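Long-range contacts in nisin leader peptide-processing serine protease NisP (PDB 4MZD), which probably cleaves the leader peptide from the lantibiotic nisin, acting as a subtilisin-like serine endopeptidase of which this chain holds the catalytic domain: residues A189-A194 with K229-Y234; A312-N317 with L333-F338. All coordinates share one frame; numbering follows the deposited sequence. Where two conformers were deposited one is given.

Contact 1: A189-A194 with K229-Y234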
ATOM      1  N   ALA A 189     -11.763  -1.145  -9.135  1.00  8.98           N
ATOM      2  CA  ALA A 189     -11.173  -2.198  -8.312  1.00  8.86           C
ATOM      3  C   ALA A 189     -11.636  -2.122  -6.863  1.00  8.35           C
ATOM      4  O   ALA A 189     -11.885  -3.154  -6.236  1.00  8.57           O
ATOM      5  CB  ALA A 189      -9.652  -2.147  -8.388  1.00  9.20           C
ATOM      6  N   ILE A 190     -11.748  -0.907  -6.327  1.00  8.44           N
ATOM      7  CA  ILE A 190     -12.230  -0.734  -4.961  1.00  8.91           C
ATOM      8  C   ILE A 190     -13.648  -1.282  -4.829  1.00  9.23           C
ATOM      9  O   ILE A 190     -13.957  -2.030  -3.900  1.00  9.39           O
ATOM     10  CB  ILE A 190     -12.189   0.750  -4.539  1.00  9.40           C
ATOM     11  CG1 ILE A 190     -10.736   1.224  -4.390  1.00  9.83           C
ATOM     12  CG2 ILE A 190     -12.973   0.959  -3.248  1.00 10.73           C
ATOM     13  CD1 ILE A 190     -10.592   2.746  -4.323  1.00 11.79           C
ATOM     14  N   ARG A 191     -14.508  -0.918  -5.772  1.00 10.03           N
ATOM     15  CA  ARG A 191     -15.888  -1.396  -5.747  1.00 10.54           C
ATOM     16  C   ARG A 191     -15.952  -2.915  -5.850  1.00 10.16           C
ATOM     17  O   ARG A 191     -16.711  -3.566  -5.124  1.00 10.27           O
ATOM     18  CB  ARG A 191     -16.692  -0.765  -6.881  1.00 11.75           C
ATOM     19  CG  ARG A 191     -16.863   0.728  -6.743  1.00 13.45           C
ATOM     20  CD  ARG A 191     -17.609   1.292  -7.937  1.00 15.45           C
ATOM     21  NE  ARG A 191     -17.686   2.745  -7.883  1.00 17.23           N
ATOM     22  CZ  ARG A 191     -18.656   3.417  -7.274  1.00 17.37           C
ATOM     23  NH1 ARG A 191     -19.643   2.762  -6.669  1.00 17.99           N
ATOM     24  NH2 ARG A 191     -18.637   4.745  -7.270  1.00 16.47           N
ATOM     25  N   ARG A 192     -15.158  -3.478  -6.753  0.56  9.42           N
ATOM     26  CA  ARG A 192     -15.146  -4.922  -6.972  0.56  9.78           C
ATOM     27  C   ARG A 192     -14.630  -5.672  -5.746  0.56  9.18           C
ATOM     28  O   ARG A 192     -15.177  -6.708  -5.363  0.56  9.49           O
ATOM     29  CB  ARG A 192     -14.295  -5.262  -8.197  0.56 11.20           C
ATOM     30  CG  ARG A 192     -14.355  -6.716  -8.634  0.56 13.21           C
ATOM     31  CD  ARG A 192     -15.743  -7.085  -9.145  0.56 14.37           C
ATOM     32  NE  ARG A 192     -16.535  -7.779  -8.138  0.56 14.95           N
ATOM     33  CZ  ARG A 192     -17.831  -8.044  -8.267  0.56 15.30           C
ATOM     34  NH1 ARG A 192     -18.483  -7.647  -9.352  0.56 16.46           N
ATOM     35  NH2 ARG A 192     -18.477  -8.693  -7.309  0.56 15.45           N
ATOM     36  N   ALA A 193     -13.573  -5.152  -5.134  1.00  8.61           N
ATOM     37  CA  ALA A 193     -13.023  -5.772  -3.937  1.00  8.72           C
ATOM     38  C   ALA A 193     -14.046  -5.763  -2.803  1.00  9.06           C
ATOM     39  O   ALA A 193     -14.152  -6.733  -2.060  1.00  9.47           O
ATOM     40  CB  ALA A 193     -11.744  -5.075  -3.520  1.00  9.05           C
ATOM     41  N   ALA A 194     -14.793  -4.669  -2.669  1.00  9.06           N
ATOM     42  CA  ALA A 194     -15.833  -4.582  -1.650  1.00  9.91           C
ATOM     43  C   ALA A 194     -16.983  -5.535  -1.965  1.00  9.84           C
ATOM     44  O   ALA A 194     -17.495  -6.224  -1.076  1.00 10.97           O
ATOM     45  CB  ALA A 194     -16.334  -3.156  -1.525  1.00 10.76           C
ATOM     46  N   LYS A 229     -13.840   9.328  -4.173  1.00 10.61           N
ATOM     47  CA  LYS A 229     -14.704   9.492  -3.014  1.00 11.09           C
ATOM     48  C   LYS A 229     -15.916   8.573  -3.114  1.00 11.31           C
ATOM     49  O   LYS A 229     -16.300   7.932  -2.141  1.00 11.77           O
ATOM     50  CB  LYS A 229     -15.150  10.943  -2.853  1.00 12.67           C
ATOM     51  CG  LYS A 229     -15.818  11.203  -1.513  1.00 14.60           C
ATOM     52  CD  LYS A 229     -16.677  12.447  -1.545  1.00 17.33           C
ATOM     53  CE  LYS A 229     -15.851  13.685  -1.765  1.00 18.00           C
ATOM     54  NZ  LYS A 229     -16.711  14.875  -1.529  1.00 18.04           N
ATOM     55  N   SER A 230     -16.516   8.513  -4.297  1.00 11.33           N
ATOM     56  CA  SER A 230     -17.679   7.666  -4.507  1.00 11.85           C
ATOM     57  C   SER A 230     -17.345   6.188  -4.280  1.00 11.47           C
ATOM     58  O   SER A 230     -18.116   5.452  -3.662  1.00 11.83           O
ATOM     59  CB  SER A 230     -18.227   7.874  -5.919  1.00 12.97           C
ATOM     60  OG  SER A 230     -19.389   7.099  -6.128  1.00 15.09           O
ATOM     61  N   ALA A 231     -16.195   5.756  -4.784  1.00 11.26           N
ATOM     62  CA  ALA A 231     -15.792   4.365  -4.627  1.00 11.32           C
ATOM     63  C   ALA A 231     -15.517   4.023  -3.163  1.00 11.04           C
ATOM     64  O   ALA A 231     -15.901   2.952  -2.675  1.00 11.69           O
ATOM     65  CB  ALA A 231     -14.574   4.057  -5.496  1.00 12.02           C
ATOM     66  N   ILE A 232     -14.857   4.934  -2.463  0.56 11.13           N
ATOM     67  CA  ILE A 232     -14.551   4.741  -1.053  0.56 11.66           C
ATOM     68  C   ILE A 232     -15.809   4.752  -0.188  0.56 11.89           C
ATOM     69  O   ILE A 232     -15.934   3.959   0.748  0.56 12.87           O
ATOM     70  CB  ILE A 232     -13.533   5.787  -0.575  0.56 12.64           C
ATOM     71  CG1 ILE A 232     -12.172   5.484  -1.196  0.56 13.35           C
ATOM     72  CG2 ILE A 232     -13.441   5.810   0.946  0.56 13.74           C
ATOM     73  CD1 ILE A 232     -11.230   6.640  -1.161  0.56 14.34           C
ATOM     74  N   ASN A 233     -16.746   5.641  -0.506  1.00 11.90           N
ATOM     75  CA  ASN A 233     -18.024   5.660   0.192  1.00 13.39           C
ATOM     76  C   ASN A 233     -18.774   4.358  -0.014  1.00 13.02           C
ATOM     77  O   ASN A 233     -19.408   3.849   0.901  1.00 13.31           O
ATOM     78  CB  ASN A 233     -18.878   6.840  -0.268  1.00 15.49           C
ATOM     79  CG  ASN A 233     -18.425   8.152   0.336  1.00 18.39           C
ATOM     80  OD1 ASN A 233     -17.751   8.174   1.366  1.00 20.63           O
ATOM     81  ND2 ASN A 233     -18.801   9.256  -0.295  1.00 19.04           N
ATOM     82  N   TYR A 234     -18.690   3.817  -1.221  1.00 12.67           N
ATOM     83  CA  TYR A 234     -19.331   2.548  -1.512  1.00 13.15           C
ATOM     84  C   TYR A 234     -18.694   1.419  -0.708  1.00 12.67           C
ATOM     85  O   TYR A 234     -19.387   0.597  -0.112  1.00 13.59           O
ATOM     86  CB  TYR A 234     -19.258   2.243  -3.001  1.00 13.41           C
ATOM     87  CG  TYR A 234     -19.935   0.951  -3.358  1.00 14.36           C
ATOM     88  CD1 TYR A 234     -21.322   0.867  -3.389  1.00 16.03           C
ATOM     89  CD2 TYR A 234     -19.195  -0.192  -3.646  1.00 14.57           C
ATOM     90  CE1 TYR A 234     -21.953  -0.309  -3.700  1.00 16.65           C
ATOM     91  CE2 TYR A 234     -19.825  -1.381  -3.969  1.00 15.21           C
ATOM     92  CZ  TYR A 234     -21.211  -1.430  -3.994  1.00 16.10           C
ATOM     93  OH  TYR A 234     -21.878  -2.592  -4.304  1.00 17.34           O
TER
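R191 lies across the neighbouring helix, its guanidinium group covering the backbone of A231, whose CA sits 3.7 Å above the guanidinium plane and toward its rim. The side chain gets there by running extended from CG to NE. At its far end NH2 meets the hydroxyl of S230 edge-on, 2.7 Å from NH2 to OG, but the N-H points poorly at the oxygen (130°) and the bond is weak. Y234 comes in at about a right angle to the arginine: NH1 lies 3.7 Å from its CB, and ring atom CD2 rests 4.0 Å from R191 CG. The two planes are 35° apart and meet obliquely, and the phenol OH goes on to a hydrogen bond with D195. Beneath this outer layer the contact is mostly aliphatic. The torsion that sets CG2 of I190 opposite the backbone N turns this methyl to A231, 3.6 Å from its O and 4.1 Å from its CB, while I190 also leans on A235 and, toward the sheet, on I203 and I99. Helices 183-195 and 222-238 run almost parallel here, 8° between the segment axes, which approach to 8.7 Å, as expected of consecutive helices of beta-alpha-beta units packed on one face of the sheet's parallel core. The chemistry is thus layered: aliphatic surfaces inside, and an arginine closing the rim mainly through its carbon chain and flat face.

Contact 2: A312-N317 with L333-F338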
ATOM      1  N   ALA A 312       9.226   0.676   5.989  1.00  7.73           N
ATOM      2  CA  ALA A 312       9.313   0.849   4.544  1.00  7.73           C
ATOM      3  C   ALA A 312      10.759   0.890   4.060  1.00  7.36           C
ATOM      4  O   ALA A 312      11.003   0.821   2.861  1.00  8.14           O
ATOM      5  CB  ALA A 312       8.605   2.125   4.122  1.00  8.45           C
ATOM      6  N   GLY A 313      11.705   1.050   4.985  1.00  7.56           N
ATOM      7  CA  GLY A 313      13.113   1.135   4.639  1.00  8.15           C
ATOM      8  C   GLY A 313      13.615   2.560   4.472  1.00  8.33           C
ATOM      9  O   GLY A 313      12.990   3.528   4.927  1.00  8.91           O
ATOM     10  N   THR A 314      14.771   2.682   3.826  1.00  8.70           N
ATOM     11  CA  THR A 314      15.404   3.975   3.632  1.00  8.75           C
ATOM     12  C   THR A 314      16.263   3.972   2.383  1.00  8.48           C
ATOM     13  O   THR A 314      16.869   2.952   2.024  1.00  8.47           O
ATOM     14  CB  THR A 314      16.279   4.356   4.843  1.00  9.62           C
ATOM     15  OG1 THR A 314      16.883   5.629   4.605  1.00  9.71           O
ATOM     16  CG2 THR A 314      17.387   3.347   5.076  1.00 10.76           C
ATOM     17  N   THR A 315      16.322   5.126   1.727  1.00  8.48           N
ATOM     18  CA  THR A 315      17.264   5.337   0.631  1.00  8.68           C
ATOM     19  C   THR A 315      18.388   6.305   1.011  1.00  8.79           C
ATOM     20  O   THR A 315      19.171   6.720   0.161  1.00  9.31           O
ATOM     21  CB  THR A 315      16.572   5.801  -0.681  1.00  9.51           C
ATOM     22  OG1 THR A 315      15.654   6.869  -0.412  1.00 10.40           O
ATOM     23  CG2 THR A 315      15.806   4.656  -1.313  1.00 10.82           C
ATOM     24  N   ALA A 316      18.492   6.641   2.290  1.00  8.57           N
ATOM     25  CA  ALA A 316      19.474   7.642   2.705  1.00  8.88           C
ATOM     26  C   ALA A 316      20.907   7.205   2.418  1.00  8.79           C
ATOM     27  O   ALA A 316      21.723   8.002   1.951  1.00  9.40           O
ATOM     28  CB  ALA A 316      19.300   7.975   4.167  1.00 10.56           C
ATOM     29  N   ASN A 317      21.223   5.946   2.703  1.00  8.63           N
ATOM     30  CA  ASN A 317      22.574   5.458   2.458  1.00  9.03           C
ATOM     31  C   ASN A 317      22.824   5.169   0.990  1.00  9.18           C
ATOM     32  O   ASN A 317      23.908   5.422   0.480  1.00  9.90           O
ATOM     33  CB  ASN A 317      22.886   4.255   3.337  1.00  9.34           C
ATOM     34  CG  ASN A 317      22.800   4.599   4.797  1.00 10.60           C
ATOM     35  OD1 ASN A 317      23.383   5.591   5.235  1.00 12.06           O
ATOM     36  ND2 ASN A 317      22.043   3.818   5.555  1.00 12.12           N
ATOM     37  N   LEU A 333      20.940  -4.780   3.583  1.00  9.62           N
ATOM     38  CA  LEU A 333      20.462  -5.780   4.534  1.00  9.80           C
ATOM     39  C   LEU A 333      19.604  -5.175   5.634  1.00  9.62           C
ATOM     40  O   LEU A 333      18.669  -5.813   6.129  1.00 11.60           O
ATOM     41  CB  LEU A 333      21.636  -6.530   5.162  1.00 11.09           C
ATOM     42  CG  LEU A 333      22.463  -7.385   4.207  1.00 12.13           C
ATOM     43  CD1 LEU A 333      23.797  -7.746   4.834  1.00 13.34           C
ATOM     44  CD2 LEU A 333      21.693  -8.643   3.822  1.00 13.06           C
ATOM     45  N   LYS A 334      19.937  -3.951   6.029  1.00  9.44           N
ATOM     46  CA  LYS A 334      19.180  -3.254   7.059  1.00 10.28           C
ATOM     47  C   LYS A 334      18.311  -2.129   6.506  1.00  8.24           C
ATOM     48  O   LYS A 334      17.358  -1.718   7.158  1.00  9.31           O
ATOM     49  CB  LYS A 334      20.114  -2.701   8.133  1.00 13.63           C
ATOM     50  CG  LYS A 334      20.866  -3.775   8.890  1.00 18.01           C
ATOM     51  CD  LYS A 334      21.601  -3.205  10.093  1.00 21.60           C
ATOM     52  CE  LYS A 334      22.446  -2.001   9.720  1.00 24.33           C
ATOM     53  NZ  LYS A 334      21.658  -0.737   9.699  1.00 26.03           N
ATOM     54  N   ASP A 335      18.643  -1.632   5.317  1.00  8.42           N
ATOM     55  CA  ASP A 335      17.972  -0.452   4.771  1.00  8.14           C
ATOM     56  C   ASP A 335      16.757  -0.793   3.924  1.00  8.00           C
ATOM     57  O   ASP A 335      15.799  -0.016   3.860  1.00  7.88           O
ATOM     58  CB  ASP A 335      18.924   0.354   3.887  1.00  8.46           C
ATOM     59  CG  ASP A 335      19.981   1.105   4.666  1.00  8.93           C
ATOM     60  OD1 ASP A 335      20.079   0.948   5.901  1.00  9.87           O
ATOM     61  OD2 ASP A 335      20.743   1.835   4.001  1.00  9.94           O
ATOM     62  N   TRP A 336      16.824  -1.923   3.223  1.00  7.93           N
ATOM     63  CA  TRP A 336      15.737  -2.350   2.356  1.00  7.87           C
ATOM     64  C   TRP A 336      15.122  -3.603   2.954  1.00  7.92           C
ATOM     65  O   TRP A 336      15.683  -4.197   3.880  1.00  9.24           O
ATOM     66  CB  TRP A 336      16.223  -2.567   0.922  1.00  8.03           C
ATOM     67  CG  TRP A 336      16.598  -1.292   0.214  1.00  7.98           C
ATOM     68  CD1 TRP A 336      16.557  -0.020   0.723  1.00  8.35           C
ATOM     69  CD2 TRP A 336      17.064  -1.172  -1.134  1.00  9.68           C
ATOM     70  NE1 TRP A 336      16.974   0.877  -0.229  1.00  9.01           N
ATOM     71  CE2 TRP A 336      17.292   0.197  -1.376  1.00  9.60           C
ATOM     72  CE3 TRP A 336      17.307  -2.091  -2.164  1.00 11.30           C
ATOM     73  CZ2 TRP A 336      17.754   0.670  -2.603  1.00 11.46           C
ATOM     74  CZ3 TRP A 336      17.769  -1.619  -3.382  1.00 13.20           C
ATOM     75  CH2 TRP A 336      17.986  -0.248  -3.590  1.00 12.94           C
ATOM     76  N   LEU A 337      13.962  -3.989   2.452  1.00  8.35           N
ATOM     77  CA  LEU A 337      13.285  -5.121   3.049  1.00  9.60           C
ATOM     78  C   LEU A 337      13.106  -6.264   2.055  1.00  8.11           C
ATOM     79  O   LEU A 337      12.955  -6.083   0.846  1.00  8.62           O
ATOM     80  CB  LEU A 337      11.998  -4.711   3.750  1.00 12.44           C
ATOM     81  CG  LEU A 337      10.947  -4.117   2.834  1.00 12.77           C
ATOM     82  CD1 LEU A 337       9.926  -5.166   2.472  1.00 12.03           C
ATOM     83  CD2 LEU A 337      10.248  -2.939   3.511  1.00 14.29           C
ATOM     84  N   PHE A 338      13.158  -7.460   2.604  1.00  7.77           N
ATOM     85  CA  PHE A 338      13.226  -8.686   1.833  1.00  7.84           C
ATOM     86  C   PHE A 338      11.818  -9.241   1.665  1.00  7.31           C
ATOM     87  O   PHE A 338      11.127  -9.495   2.647  1.00  8.54           O
ATOM     88  CB  PHE A 338      14.090  -9.658   2.634  1.00  8.80           C
ATOM     89  CG  PHE A 338      14.538 -10.867   1.882  1.00  9.97           C
ATOM     90  CD1 PHE A 338      15.492 -10.779   0.888  1.00 12.90           C
ATOM     91  CD2 PHE A 338      14.038 -12.107   2.218  1.00 12.31           C
ATOM     92  CE1 PHE A 338      15.923 -11.923   0.229  1.00 14.41           C
ATOM     93  CE2 PHE A 338      14.458 -13.247   1.563  1.00 13.70           C
ATOM     94  CZ  PHE A 338      15.410 -13.157   0.578  1.00 13.67           C
TER
HETATM   95  O   HOH W   1      19.677   3.482   2.103  1.00  8.73           O
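The amide of N317 meets the carboxylate of D335 nearly in one plane (24°), the two side chains crossing at about a right angle. ND2 of N317 donates to OD2 of D335 over 2.8 Å in an almost straight bond (164°), reaching the oxygen on its syn side. The aspartate CG is anti to its own carbonyl carbon (chi1 -73°), which carries the carboxylate past T314 to the asparagine. On the way it is flanked by the T314 methyl, with CG2 only 3.5 Å from D335 CG. That methyl occupies the position between backbone N and carbonyl carbon because OG1 lies opposite the N, where it accepts from A316 N in an ST turn; the same hydroxyl is also bonded to D299. A water joins the group, donating to OD2 of D335 and to T314 O and accepting a weak bond from N317 N, so OD2 is gripped by both amide and water. The backbones meet just beside it: T314 N donates to D335 O at 2.9 Å. T314 O also lies at the edge of the W336 indole, 3.1 Å from NE1, though this bond is weak. Around the same indole, F326 and Y350 bring their rings to W336. G313, without a side chain and at a positive phi, lets its CA come within 3.0 Å of D335 O. L337 has CG between its backbone N and carbonyl carbon, and its CD2 rests against A312 O at 3.9 Å. Together the ST turn, the buried aspartate and the water fasten the start of helix 316-328 to the end of helix 332-335, as the chain leaves strand 308-311 of the subtilisin-like core, close to the predicted nucleophile S353.

How the contacts relate
The two contacts sit on opposite sides of the chain's centre, their own centres 33 Å apart and their nearest atoms about 21 Å apart, so they do not touch. Both nonetheless belong to the same subtilase domain, and each comes within about 7 to 11 Å, side chain to side chain, of a member of the predicted charge-relay triad D100, H147 and S353. Contact 1 backs the sheet that carries D100, about 11 Å from I190. Contact 2 approaches the other members, A312 about 7 Å from S353 and L337 about 10 Å from H147. One contact joins helices lying over the sheet; the other joins the loop after strand 308-311 and the start of helix 316-328 to the end of helix 332-335 and the start of strand 337-340.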